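PDB 4B9F: cellulosomal-scaffolding protein A from Clostridium thermocellum, which probably binds crystalline cellulose through its family 3a carbohydrate-binding module, helping to hold the cellulosome on its substrate. Local coordinates for residues Asn16-Gln21 with Leu39-Thr44; Ser30-Ser35 with Ala143-Val148; His57-Ile60 with Ser66-Gly69; Leu92-Thr97 with Val107-Arg112; Ser128-Ser131 with Phe135-Trp138. One frame throughout, in Å; residues are numbered along the deposited sequence. Where two conformers were deposited one is given.

Contact 1: residues Asn16-Gln21 with Leu39-Thr44. With CA (calcium ion), chain C.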
# COMPACT_ATOMS: atom_id res chain seq x y z
N ASN A 16 8.17 -0.82 -15.66
CA ASN A 16 6.84 -1.31 -16.02
C ASN A 16 6.08 -1.92 -14.84
O ASN A 16 4.98 -2.44 -15.00
CB ASN A 16 6.88 -2.26 -17.23
CG ASN A 16 7.61 -3.57 -16.95
OD1 ASN A 16 7.82 -3.96 -15.81
ND2 ASN A 16 7.97 -4.26 -18.02
N SER A 17 6.68 -1.88 -13.66
CA SER A 17 6.00 -2.34 -12.47
C SER A 17 6.32 -1.42 -11.31
O SER A 17 7.45 -0.95 -11.17
CB SER A 17 6.43 -3.77 -12.13
OG SER A 17 6.23 -4.63 -13.24
N ILE A 18 5.31 -1.16 -10.50
CA ILE A 18 5.46 -0.39 -9.27
C ILE A 18 5.23 -1.34 -8.09
O ILE A 18 4.32 -2.16 -8.12
CB ILE A 18 4.51 0.83 -9.26
CG1 ILE A 18 4.96 1.80 -10.36
CG2 ILE A 18 4.55 1.54 -7.90
CD1 ILE A 18 4.02 2.96 -10.62
N ASN A 19 6.08 -1.23 -7.07
CA ASN A 19 6.12 -2.22 -6.00
C ASN A 19 6.07 -1.58 -4.63
O ASN A 19 7.09 -1.48 -3.93
CB ASN A 19 7.38 -3.08 -6.12
CG ASN A 19 7.42 -3.88 -7.41
OD1 ASN A 19 7.70 -3.35 -8.48
ND2 ASN A 19 7.10 -5.16 -7.31
N PRO A 20 4.88 -1.13 -4.22
CA PRO A 20 4.73 -0.50 -2.91
C PRO A 20 4.83 -1.54 -1.80
O PRO A 20 4.14 -2.56 -1.85
CB PRO A 20 3.32 0.11 -2.97
CG PRO A 20 2.61 -0.69 -4.01
CD PRO A 20 3.62 -1.20 -4.98
N GLN A 21 5.69 -1.29 -0.81
CA GLN A 21 5.82 -2.16 0.35
C GLN A 21 5.28 -1.44 1.58
O GLN A 21 5.77 -0.36 1.92
CB GLN A 21 7.29 -2.52 0.61
CG GLN A 21 8.09 -2.85 -0.64
CD GLN A 21 7.76 -4.20 -1.21
OE1 GLN A 21 7.90 -5.23 -0.54
NE2 GLN A 21 7.35 -4.22 -2.48
N LEU A 39 -5.41 1.24 2.44
CA LEU A 39 -4.15 1.96 2.29
C LEU A 39 -4.11 2.58 0.91
O LEU A 39 -4.56 1.95 -0.06
CB LEU A 39 -2.98 0.98 2.44
CG LEU A 39 -2.99 0.11 3.70
CD1 LEU A 39 -1.90 -0.96 3.63
CD2 LEU A 39 -2.82 0.95 4.94
N ARG A 40 -3.56 3.79 0.80
CA ARG A 40 -3.50 4.44 -0.50
C ARG A 40 -2.08 4.79 -0.90
O ARG A 40 -1.31 5.32 -0.09
CB ARG A 40 -4.35 5.72 -0.52
CG ARG A 40 -5.80 5.50 -0.26
CD ARG A 40 -6.62 6.77 -0.39
NE ARG A 40 -7.99 6.50 0.01
CZ ARG A 40 -8.93 7.43 0.12
NH1 ARG A 40 -8.67 8.70 -0.16
NH2 ARG A 40 -10.15 7.07 0.52
N TYR A 41 -1.75 4.45 -2.15
CA TYR A 41 -0.49 4.81 -2.78
C TYR A 41 -0.80 5.70 -3.98
O TYR A 41 -1.40 5.25 -4.95
CB TYR A 41 0.26 3.53 -3.21
CG TYR A 41 1.58 3.85 -3.88
CD1 TYR A 41 2.72 4.06 -3.12
CD2 TYR A 41 1.68 3.98 -5.26
CE1 TYR A 41 3.93 4.39 -3.71
CE2 TYR A 41 2.89 4.30 -5.87
CZ TYR A 41 4.01 4.50 -5.08
OH TYR A 41 5.22 4.83 -5.63
N TYR A 42 -0.38 6.96 -3.91
CA TYR A 42 -0.73 7.96 -4.91
C TYR A 42 0.36 8.12 -5.96
O TYR A 42 1.55 8.19 -5.63
CB TYR A 42 -0.95 9.32 -4.25
CG TYR A 42 -1.93 9.34 -3.11
CD1 TYR A 42 -3.29 9.52 -3.34
CD2 TYR A 42 -1.49 9.25 -1.79
CE1 TYR A 42 -4.19 9.59 -2.29
CE2 TYR A 42 -2.39 9.31 -0.72
CZ TYR A 42 -3.74 9.48 -0.99
OH TYR A 42 -4.62 9.57 0.06
N TYR A 43 -0.04 8.24 -7.21
CA TYR A 43 0.93 8.34 -8.29
C TYR A 43 0.28 8.94 -9.54
O TYR A 43 -0.92 9.21 -9.56
CB TYR A 43 1.51 6.95 -8.60
CG TYR A 43 0.51 5.95 -9.15
CD1 TYR A 43 -0.41 5.31 -8.32
CD2 TYR A 43 0.50 5.63 -10.51
CE1 TYR A 43 -1.33 4.40 -8.83
CE2 TYR A 43 -0.42 4.73 -11.02
CZ TYR A 43 -1.33 4.11 -10.18
OH TYR A 43 -2.23 3.20 -10.67
N THR A 44 1.10 9.16 -10.56
CA THR A 44 0.60 9.58 -11.86
C THR A 44 0.75 8.41 -12.83
O THR A 44 1.82 7.83 -12.96
CB THR A 44 1.37 10.79 -12.41
OG1 THR A 44 2.78 10.57 -12.27
CG2 THR A 44 0.99 12.05 -11.65
CA CA C . 4.17 8.57 -12.80
O HOH W 1 4.14 6.15 -12.19

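Contact 2: residues Ser30-Ser35 with Ala143-Val148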
# COMPACT_ATOMS: atom_id res chain seq x y z
N SER A 30 -6.52 -1.96 21.42
CA SER A 30 -7.57 -2.87 20.96
C SER A 30 -7.30 -3.36 19.55
O SER A 30 -6.60 -2.70 18.79
CB SER A 30 -8.94 -2.20 21.02
OG SER A 30 -9.32 -1.97 22.37
N ALA A 31 -7.87 -4.51 19.22
CA ALA A 31 -7.73 -5.08 17.88
C ALA A 31 -8.35 -4.21 16.80
O ALA A 31 -9.29 -3.44 17.05
CB ALA A 31 -8.32 -6.49 17.85
N ILE A 32 -7.79 -4.31 15.59
CA ILE A 32 -8.29 -3.63 14.41
C ILE A 32 -8.79 -4.67 13.41
O ILE A 32 -8.13 -5.68 13.16
CB ILE A 32 -7.17 -2.80 13.76
CG1 ILE A 32 -6.79 -1.62 14.66
CG2 ILE A 32 -7.58 -2.30 12.38
CD1 ILE A 32 -5.55 -0.87 14.20
N ASP A 33 -9.97 -4.42 12.86
CA ASP A 33 -10.58 -5.27 11.84
C ASP A 33 -9.97 -4.92 10.48
O ASP A 33 -10.24 -3.86 9.94
CB ASP A 33 -12.09 -5.00 11.82
CG ASP A 33 -12.85 -5.88 10.85
OD1 ASP A 33 -12.23 -6.56 10.01
OD2 ASP A 33 -14.10 -5.88 10.92
N LEU A 34 -9.14 -5.82 9.94
CA LEU A 34 -8.47 -5.55 8.67
C LEU A 34 -9.44 -5.39 7.50
O LEU A 34 -9.12 -4.72 6.52
CB LEU A 34 -7.45 -6.63 8.34
CG LEU A 34 -6.13 -6.53 9.10
CD1 LEU A 34 -5.22 -7.66 8.65
CD2 LEU A 34 -5.46 -5.19 8.88
N SER A 35 -10.62 -6.00 7.60
CA SER A 35 -11.61 -5.87 6.53
C SER A 35 -12.09 -4.43 6.39
O SER A 35 -12.72 -4.08 5.39
CB SER A 35 -12.79 -6.83 6.74
OG SER A 35 -13.66 -6.38 7.76
N ALA A 143 -3.81 5.87 5.31
CA ALA A 143 -4.57 4.72 5.77
C ALA A 143 -5.89 5.19 6.33
O ALA A 143 -5.96 6.24 6.99
CB ALA A 143 -3.80 3.93 6.82
N TYR A 144 -6.93 4.40 6.06
CA TYR A 144 -8.30 4.69 6.50
C TYR A 144 -8.86 3.45 7.18
O TYR A 144 -8.61 2.33 6.74
CB TYR A 144 -9.19 5.08 5.32
CG TYR A 144 -8.75 6.35 4.62
CD1 TYR A 144 -7.65 6.35 3.77
CD2 TYR A 144 -9.43 7.55 4.83
CE1 TYR A 144 -7.23 7.51 3.15
CE2 TYR A 144 -9.02 8.72 4.21
CZ TYR A 144 -7.92 8.69 3.37
OH TYR A 144 -7.50 9.84 2.76
N LEU A 145 -9.62 3.66 8.25
CA LEU A 145 -10.30 2.56 8.92
C LEU A 145 -11.79 2.86 8.84
O LEU A 145 -12.25 3.87 9.38
CB LEU A 145 -9.84 2.45 10.38
CG LEU A 145 -10.26 1.19 11.15
CD1 LEU A 145 -9.72 -0.07 10.46
CD2 LEU A 145 -9.79 1.27 12.59
N ASN A 146 -12.53 1.99 8.15
CA ASN A 146 -13.94 2.23 7.87
C ASN A 146 -14.16 3.60 7.22
O ASN A 146 -15.13 4.29 7.52
CB ASN A 146 -14.78 2.08 9.15
CG ASN A 146 -16.21 1.70 8.86
OD1 ASN A 146 -16.54 1.23 7.77
ND2 ASN A 146 -17.08 1.90 9.84
N GLY A 147 -13.23 3.99 6.36
CA GLY A 147 -13.33 5.24 5.63
C GLY A 147 -12.87 6.47 6.39
O GLY A 147 -12.91 7.59 5.86
N VAL A 148 -12.44 6.27 7.64
CA VAL A 148 -11.97 7.36 8.49
C VAL A 148 -10.45 7.37 8.51
O VAL A 148 -9.82 6.36 8.83
CB VAL A 148 -12.48 7.18 9.93
CG1 VAL A 148 -11.93 8.27 10.83
CG2 VAL A 148 -14.01 7.18 9.97

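Contact 3: residues His57-Ile60 with Ser66-Gly69. With SO4 (sulfate ion), chain D.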
# COMPACT_ATOMS: atom_id res chain seq x y z
N HIS A 57 3.41 -11.07 -1.48
CA HIS A 57 3.55 -11.68 -0.17
C HIS A 57 2.93 -10.75 0.86
O HIS A 57 3.20 -9.56 0.86
CB HIS A 57 5.04 -11.86 0.17
CG HIS A 57 5.28 -12.33 1.56
ND1 HIS A 57 4.76 -13.50 2.05
CD2 HIS A 57 5.96 -11.76 2.59
CE1 HIS A 57 5.12 -13.66 3.31
NE2 HIS A 57 5.86 -12.62 3.66
N ALA A 58 2.10 -11.30 1.74
CA ALA A 58 1.63 -10.55 2.89
C ALA A 58 1.47 -11.48 4.06
O ALA A 58 1.10 -12.65 3.90
CB ALA A 58 0.30 -9.86 2.59
N ALA A 59 1.75 -10.97 5.26
CA ALA A 59 1.60 -11.78 6.45
C ALA A 59 1.27 -10.92 7.64
O ALA A 59 1.69 -9.76 7.72
CB ALA A 59 2.86 -12.62 6.71
N ILE A 60 0.49 -11.49 8.55
CA ILE A 60 0.24 -10.88 9.85
C ILE A 60 1.18 -11.52 10.85
O ILE A 60 1.20 -12.75 11.00
CB ILE A 60 -1.22 -11.07 10.30
CG1 ILE A 60 -2.19 -10.48 9.26
CG2 ILE A 60 -1.44 -10.45 11.68
CD1 ILE A 60 -3.66 -10.82 9.53
N SER A 66 4.32 -14.85 15.90
CA SER A 66 3.55 -15.82 15.11
C SER A 66 3.43 -15.33 13.67
O SER A 66 3.40 -14.13 13.42
CB SER A 66 2.16 -16.05 15.69
OG SER A 66 1.36 -14.88 15.57
N TYR A 67 3.35 -16.28 12.75
CA TYR A 67 3.27 -15.98 11.33
C TYR A 67 1.96 -16.49 10.74
O TYR A 67 1.67 -17.69 10.78
CB TYR A 67 4.45 -16.61 10.57
CG TYR A 67 4.37 -16.47 9.07
CD1 TYR A 67 3.65 -17.38 8.29
CD2 TYR A 67 5.00 -15.42 8.42
CE1 TYR A 67 3.57 -17.25 6.92
CE2 TYR A 67 4.94 -15.29 7.05
CZ TYR A 67 4.21 -16.20 6.30
OH TYR A 67 4.13 -16.07 4.94
N ASN A 68 1.19 -15.59 10.16
CA ASN A 68 -0.02 -15.97 9.46
C ASN A 68 -0.02 -15.39 8.05
O ASN A 68 -0.24 -14.19 7.88
CB ASN A 68 -1.23 -15.47 10.23
CG ASN A 68 -2.53 -15.92 9.63
OD1 ASN A 68 -2.57 -16.88 8.86
ND2 ASN A 68 -3.60 -15.24 9.98
N GLY A 69 0.24 -16.23 7.06
CA GLY A 69 0.28 -15.79 5.68
C GLY A 69 -1.10 -15.43 5.18
O GLY A 69 -2.05 -16.21 5.35
S SO4 D . 2.98 -18.52 2.80
O1 SO4 D . 2.36 -17.37 3.48
O2 SO4 D . 3.67 -18.05 1.60
O3 SO4 D . 3.95 -19.13 3.70
O4 SO4 D . 1.96 -19.50 2.43
O HOH W 2 0.05 -14.00 13.27

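Contact 4: residues Leu92-Thr97 with Val107-Arg112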
# COMPACT_ATOMS: atom_id res chain seq x y z
N LEU A 92 -3.57 3.61 -5.98
CA LEU A 92 -3.86 2.23 -5.67
C LEU A 92 -4.44 2.20 -4.26
O LEU A 92 -3.87 2.78 -3.33
CB LEU A 92 -2.58 1.40 -5.71
CG LEU A 92 -2.64 0.02 -5.06
CD1 LEU A 92 -3.44 -0.95 -5.92
CD2 LEU A 92 -1.24 -0.53 -4.81
N GLU A 93 -5.59 1.56 -4.12
CA GLU A 93 -6.16 1.31 -2.81
C GLU A 93 -6.01 -0.15 -2.48
O GLU A 93 -6.52 -1.01 -3.21
CB GLU A 93 -7.64 1.68 -2.78
CG GLU A 93 -8.23 1.54 -1.39
CD GLU A 93 -9.74 1.41 -1.40
OE1 GLU A 93 -10.24 0.35 -1.83
OE2 GLU A 93 -10.41 2.37 -0.96
N ILE A 94 -5.28 -0.43 -1.40
CA ILE A 94 -5.11 -1.79 -0.91
C ILE A 94 -6.15 -2.02 0.18
O ILE A 94 -6.34 -1.17 1.06
CB ILE A 94 -3.67 -2.02 -0.38
CG1 ILE A 94 -2.67 -1.95 -1.54
CG2 ILE A 94 -3.59 -3.38 0.33
CD1 ILE A 94 -1.21 -2.02 -1.11
N SER A 95 -6.83 -3.16 0.10
CA SER A 95 -7.81 -3.56 1.09
C SER A 95 -7.63 -5.05 1.42
O SER A 95 -6.78 -5.74 0.83
CB SER A 95 -9.23 -3.27 0.60
OG SER A 95 -9.49 -3.95 -0.61
N PHE A 96 -8.43 -5.54 2.36
CA PHE A 96 -8.27 -6.89 2.90
C PHE A 96 -9.62 -7.57 2.99
O PHE A 96 -10.61 -6.95 3.38
CB PHE A 96 -7.64 -6.84 4.30
CG PHE A 96 -6.35 -6.09 4.34
CD1 PHE A 96 -6.33 -4.70 4.49
CD2 PHE A 96 -5.14 -6.76 4.20
CE1 PHE A 96 -5.13 -4.00 4.48
CE2 PHE A 96 -3.93 -6.06 4.21
CZ PHE A 96 -3.94 -4.68 4.35
N THR A 97 -9.64 -8.85 2.64
CA THR A 97 -10.88 -9.61 2.67
C THR A 97 -11.31 -9.97 4.09
O THR A 97 -12.47 -10.29 4.33
CB THR A 97 -10.78 -10.90 1.83
OG1 THR A 97 -9.75 -11.73 2.37
CG2 THR A 97 -10.46 -10.57 0.37
N VAL A 107 1.08 -6.04 10.05
CA VAL A 107 0.85 -6.70 8.78
C VAL A 107 1.80 -6.11 7.76
O VAL A 107 1.97 -4.88 7.68
CB VAL A 107 -0.64 -6.63 8.33
CG1 VAL A 107 -1.14 -5.19 8.24
CG2 VAL A 107 -0.85 -7.37 7.02
N GLN A 108 2.47 -6.98 7.01
CA GLN A 108 3.40 -6.55 5.98
C GLN A 108 2.83 -6.94 4.63
O GLN A 108 2.37 -8.07 4.46
CB GLN A 108 4.76 -7.21 6.19
CG GLN A 108 5.81 -6.81 5.18
CD GLN A 108 7.20 -7.18 5.65
OE1 GLN A 108 7.55 -6.96 6.81
NE2 GLN A 108 8.00 -7.75 4.76
N ILE A 109 2.87 -6.01 3.69
CA ILE A 109 2.28 -6.20 2.36
C ILE A 109 3.28 -5.82 1.29
O ILE A 109 3.76 -4.69 1.24
CB ILE A 109 1.01 -5.32 2.17
CG1 ILE A 109 -0.00 -5.61 3.27
CG2 ILE A 109 0.42 -5.53 0.77
CD1 ILE A 109 -0.10 -4.49 4.32
N GLN A 110 3.61 -6.78 0.44
CA GLN A 110 4.54 -6.55 -0.66
C GLN A 110 3.71 -6.51 -1.94
O GLN A 110 3.37 -7.54 -2.51
CB GLN A 110 5.63 -7.63 -0.64
CG GLN A 110 6.32 -7.61 0.72
CD GLN A 110 7.42 -8.62 0.93
OE1 GLN A 110 7.76 -8.89 2.07
NE2 GLN A 110 7.99 -9.17 -0.15
N GLY A 111 3.33 -5.30 -2.33
CA GLY A 111 2.41 -5.10 -3.43
C GLY A 111 3.10 -4.92 -4.76
O GLY A 111 4.28 -4.59 -4.82
N ARG A 112 2.35 -5.11 -5.84
CA ARG A 112 2.92 -4.97 -7.17
C ARG A 112 1.80 -4.63 -8.14
O ARG A 112 0.71 -5.21 -8.07
CB ARG A 112 3.59 -6.27 -7.60
CG ARG A 112 4.27 -6.21 -8.95
CD ARG A 112 5.21 -7.39 -9.13
NE ARG A 112 4.51 -8.65 -8.96
CZ ARG A 112 3.82 -9.25 -9.94
NH1 ARG A 112 3.78 -8.71 -11.15
NH2 ARG A 112 3.18 -10.39 -9.70

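Contact 5: residues Ser128-Ser131 with Phe135-Trp138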
# COMPACT_ATOMS: atom_id res chain seq x y z
N SER A 128 3.58 9.38 -3.76
CA SER A 128 3.88 8.43 -2.69
C SER A 128 5.23 7.73 -2.81
O SER A 128 5.64 7.04 -1.88
CB SER A 128 2.79 7.37 -2.59
OG SER A 128 1.56 7.93 -2.17
N PHE A 129 5.92 7.89 -3.93
CA PHE A 129 7.15 7.14 -4.16
C PHE A 129 8.20 7.48 -3.11
O PHE A 129 8.43 8.66 -2.82
CB PHE A 129 7.69 7.46 -5.56
CG PHE A 129 9.02 6.81 -5.85
CD1 PHE A 129 9.10 5.47 -6.19
CD2 PHE A 129 10.19 7.54 -5.77
CE1 PHE A 129 10.32 4.87 -6.46
CE2 PHE A 129 11.41 6.95 -6.04
CZ PHE A 129 11.48 5.61 -6.39
N LYS A 130 8.82 6.45 -2.55
CA LYS A 130 9.87 6.61 -1.54
C LYS A 130 10.93 5.54 -1.73
O LYS A 130 10.71 4.36 -1.44
CB LYS A 130 9.27 6.48 -0.14
CG LYS A 130 10.25 6.72 0.99
CD LYS A 130 10.91 8.08 0.88
CE LYS A 130 11.76 8.40 2.10
NZ LYS A 130 12.49 9.68 1.91
N SER A 131 12.10 5.94 -2.22
CA SER A 131 13.21 5.02 -2.32
C SER A 131 13.89 4.96 -0.97
O SER A 131 14.26 5.98 -0.40
CB SER A 131 14.19 5.46 -3.40
OG SER A 131 15.27 4.54 -3.49
N PHE A 135 11.75 -0.34 5.15
CA PHE A 135 10.59 0.42 5.59
C PHE A 135 11.00 1.66 6.39
O PHE A 135 11.86 1.59 7.26
CB PHE A 135 9.70 -0.45 6.48
CG PHE A 135 9.07 -1.60 5.77
CD1 PHE A 135 8.00 -1.41 4.91
CD2 PHE A 135 9.55 -2.89 5.96
CE1 PHE A 135 7.41 -2.49 4.27
CE2 PHE A 135 8.97 -3.96 5.31
CZ PHE A 135 7.91 -3.75 4.47
N VAL A 136 10.37 2.78 6.08
CA VAL A 136 10.55 4.00 6.85
C VAL A 136 9.20 4.63 7.14
O VAL A 136 8.22 4.38 6.44
CB VAL A 136 11.45 5.03 6.12
CG1 VAL A 136 12.84 4.45 5.86
CG2 VAL A 136 10.80 5.49 4.82
N GLU A 137 9.14 5.44 8.18
CA GLU A 137 7.92 6.16 8.47
C GLU A 137 7.71 7.18 7.36
O GLU A 137 8.61 7.95 7.04
CB GLU A 137 8.04 6.85 9.82
CG GLU A 137 6.71 7.23 10.44
CD GLU A 137 6.85 7.57 11.91
OE1 GLU A 137 7.79 8.33 12.25
OE2 GLU A 137 6.04 7.09 12.72
N TRP A 138 6.53 7.16 6.75
CA TRP A 138 6.31 7.94 5.54
C TRP A 138 4.90 8.49 5.55
O TRP A 138 3.93 7.74 5.61
CB TRP A 138 6.50 7.02 4.34
CG TRP A 138 6.40 7.62 2.98
CD1 TRP A 138 5.66 7.13 1.93
CD2 TRP A 138 7.10 8.76 2.47
NE1 TRP A 138 5.85 7.90 0.81
CE2 TRP A 138 6.72 8.91 1.12
CE3 TRP A 138 8.00 9.68 3.03
CZ2 TRP A 138 7.22 9.94 0.31
CZ3 TRP A 138 8.49 10.70 2.23
CH2 TRP A 138 8.09 10.83 0.88

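Contact 1: residues Asn16-Gln21 with Leu39-Thr44
Ile18 and Tyr41 make the larger part of this buried contact, with Pro20 laid against the same tyrosine. The gamma-methyl CG2 of Ile18, anti to its own backbone N, reaches the hydroxyl end of the phenol and comes within 3.8 Å of Tyr41 CE2, meeting the ring obliquely. Pro20 works nearer the root of that ring: its CB sits over one face, 4.0 Å from Tyr41 CD1. With CG anti to the backbone N (chi1 180°), Tyr41 extends across the gap to take both neighbours, and its OH is hydrogen-bonded to Asn8. The longer branch of Ile18 runs the other way, bringing CD1 to 4.4 Å from Tyr43 CD2. Tyr43 in turn ends in a hydrogen bond from its OH to Gln51, so both buried hydroxyls have partners.

No hydrogen bond joins the two segments, because they belong to opposite sheets of the beta sandwich typical of family 3 modules. Strand 20-26 pairs with strand 106-115 in one sheet, strand 37-43 with strand 88-96 in the other, and these side chains fill the space between.

Just past Tyr43 the strand ends at a calcium ion. Thr44 grips it twice, through O and through OG1, each 2.5 Å from the metal. Its chi1 of 47° places the hydroxyl between the backbone N and the carbonyl carbon, where both oxygens can face the ion. Asp46, Thr122, Asn125, Asp126 and a water supply the other ligands.

Contact 2: residues Ser30-Ser35 with Ala143-Val148
Ile32 and Leu145 carry this small contact, methyl against methyl. CG2 of Ile32 stands 3.6 Å from CD1 of Leu145, close for two apolar carbons, and the two side chains approach at a slant. Leu145 sends its CB past the other segment rather than at it; CG, anti to the backbone N (chi1 -169°), and then the CD1 branch turn the end of the side chain back across the gap. The same methyl also lies 3.9 Å from Asp33 O, so one CD1 atom touches both residues of the short strand 32-33. Ile32 is buried; its CB points toward segment 143-148, and CG2 makes the touch.

Away from that spot the contact thins out toward solvent. Leu145 opens a type I' turn whose tip, Asn146-Gly147, is exposed, and the turn is closed by Leu145 N to Val148 O (2.8 Å) and Val148 N to Leu145 O (3.0 Å). On the other segment Asp33 lies at the margin with its carboxylate turned to its own chain. OD1 accepts from Ser35 N, which makes an Asx turn, and from Ser35 OG at 2.7 Å, both donors arriving from the same face of the carboxylate plane. That pair of bonds spans the bend into the 3-10 segment beginning at Leu34 and probably steadies it.

Strand 32-33 pairs with strand 100-101 in a small separate sheet, while strand 142-145 lies between strands 37-43 and 148-151; Leu145 bridges the two, resting also on Val150 of the neighbouring strand and on Lys36.

Contact 3: residues His57-Ile60 with Ser66-Gly69
Ile60 and Asn68 exchange two backbone hydrogen bonds: Ile60 N to Asn68 O at 2.9 Å, nearly straight at 164°, and Asn68 N to Ile60 O at 3.0 Å. They are the antiparallel hydrogen-bonded pair of a beta hairpin between strands 51-61 and 67-69, the latter at the margin of the six-stranded sheet. A water bridges the two segments near the turn, giving a hydrogen bond to Ile60 O and making another with Ser66 OG.

One step along, Ala59 and Gly69 form the non-hydrogen-bonded pair, with Asn68 O also drawing a CA-H...O contact from Ala59. The side chains of Ile60 and Asn68 share one face of the ribbon and cover each other through their first carbons.

The opposite face belongs to Ala59 and to the ring of Tyr67. Although the tyrosine's CB starts away from strand 57-60, CG anti to the backbone N (chi1 174°) swings the phenol alongside it, and Ala59 CB packs 3.4 Å from Tyr67 CE2. At the ring's far end the hydroxyl meets the edge of the His57 imidazole from the opposite direction, close to its plane, with Tyr67 OH 3.1 Å from His57 CE1. In family 3a modules this sheet carries a flat strip of aromatic and polar side chains thought to lie on cellulose, and the exposed tyrosine beside the histidine is consistent with that. Here a sulfate, probably from the crystallisation liquor, takes a hydrogen bond from Tyr67 OH, its O1 lying at the ring edge 2.6 Å from the hydroxyl oxygen.

Contact 4: residues Leu92-Thr97 with Val107-Arg112
Ile109 is the bump in this interface, and the corner between Phe96 and Ile94 receives it. Its CD1 pushes against the rim of the phenyl ring, lying in the ring's plane 3.8 Å from Phe96 CZ, so the phenylalanine offers an edge and not a face. The chi2 of Ile109, 106°, is off the staggered positions; that twist carries CD1 to the ring edge, with CG1 following close behind at 4.1 Å from Phe96 CE2. The other branch, CG2, turns to the second wall of the hollow and meets Ile94 CD1 at 4.3 Å. Val107, two residues earlier on the same side, touches Phe96 obliquely through CG2.

These are the facing inner surfaces of a beta sandwich: strand 88-96 in one sheet, strand 106-115 in the other, the axes of these two short segments 10.1 Å apart at closest, at 138° between their N-to-C directions, with side chains alone spanning the gap. Val74 packs against both Ile94 and Ile109. Farther along, Gly111 brings bare backbone to the interface, and Ile94 CD1 extends in its direction, ending 5.3 Å from Gly111 CA.

On the outer face of strand 106-115 the alternate residues do different work. Gln108 NE2 donates to Gln110 OE1 at 2.9 Å, the acceptor lying in the amide plane of Gln108, and Arg112 turns outward to a salt bridge with Asp56.

Contact 5: residues Ser128-Ser131 with Phe135-Trp138
This is a surface contact in which Trp138, just past the weakly bonded strand about 136-137 at the margin of the six-stranded sheet, reaches over to Ser128 and Lys130 of a loop. Trp138 supplies the largest share, with Lys130 next. Its indole N-H donates to Ser128 O, NE1 to O 2.8 Å with an angle of 146° at the hydrogen; the donor stands above the carbonyl plane, and the oxygen lies somewhat out of the indole plane. Beside that bond Phe129 O comes within 3.6 Å of Trp138 CZ2, approaching the ring obliquely.

Lys130 lies over a face of the indole. CB sits above the ring toward its nitrogen side, 3.7 Å from Trp138 CE2, and a bend at chi2 (56°) turns the rest of the chain along the six-membered ring. CD then stands 3.8 Å from that ring's centroid, only 10° from the normal, a clear CH-pi contact made by aliphatic hydrogens. Val136 CG2 meets the lysine from the side, 4.1 Å from Lys130 CG, the two side chains crossing at about a right angle. The indole runs under the lysine chain from CB to CE, and the valine methyl adds to it at CG and CE.

Neighbours pin down each half. Ser128 OG is hydrogen-bonded to Gln140 O and to Tyr42 N of the other sheet, Lys130 N bonds to Asn8, and the Trp138 ring also meets Phe6 on strand 2-8. The contact thus joins a loop that follows the calcium-binding residues Asn125 and Asp126 to the outermost strand of one sheet, in the two-sheet fold of family 3 cellulose-binding modules.

In the fold
Contacts 1 and 4 both lie inside the sandwich, their centres 10 Å apart, linked within each sheet by backbone bonds: Leu39 O to Ile94 N, and Pro20 O to Gly111 N. Contact 5 lies, centre to centre, about 11 Å from contact 1 and touches it where Ser128 packs on Tyr41; the side chain of Phe129 is about 8 Å from the calcium held at the end of 39-44. Contact 3 continues the sheet that holds strand 106-115 of contact 4 toward its edge, His57 and Ala59 bonding to Gln110 and Gln108; its centre is about 21 Å from that of contact 1, toward the other end from the metal. Contact 2 meets contact 3 through Leu34 on Ile60, and contact 4 through Leu34 on Phe96.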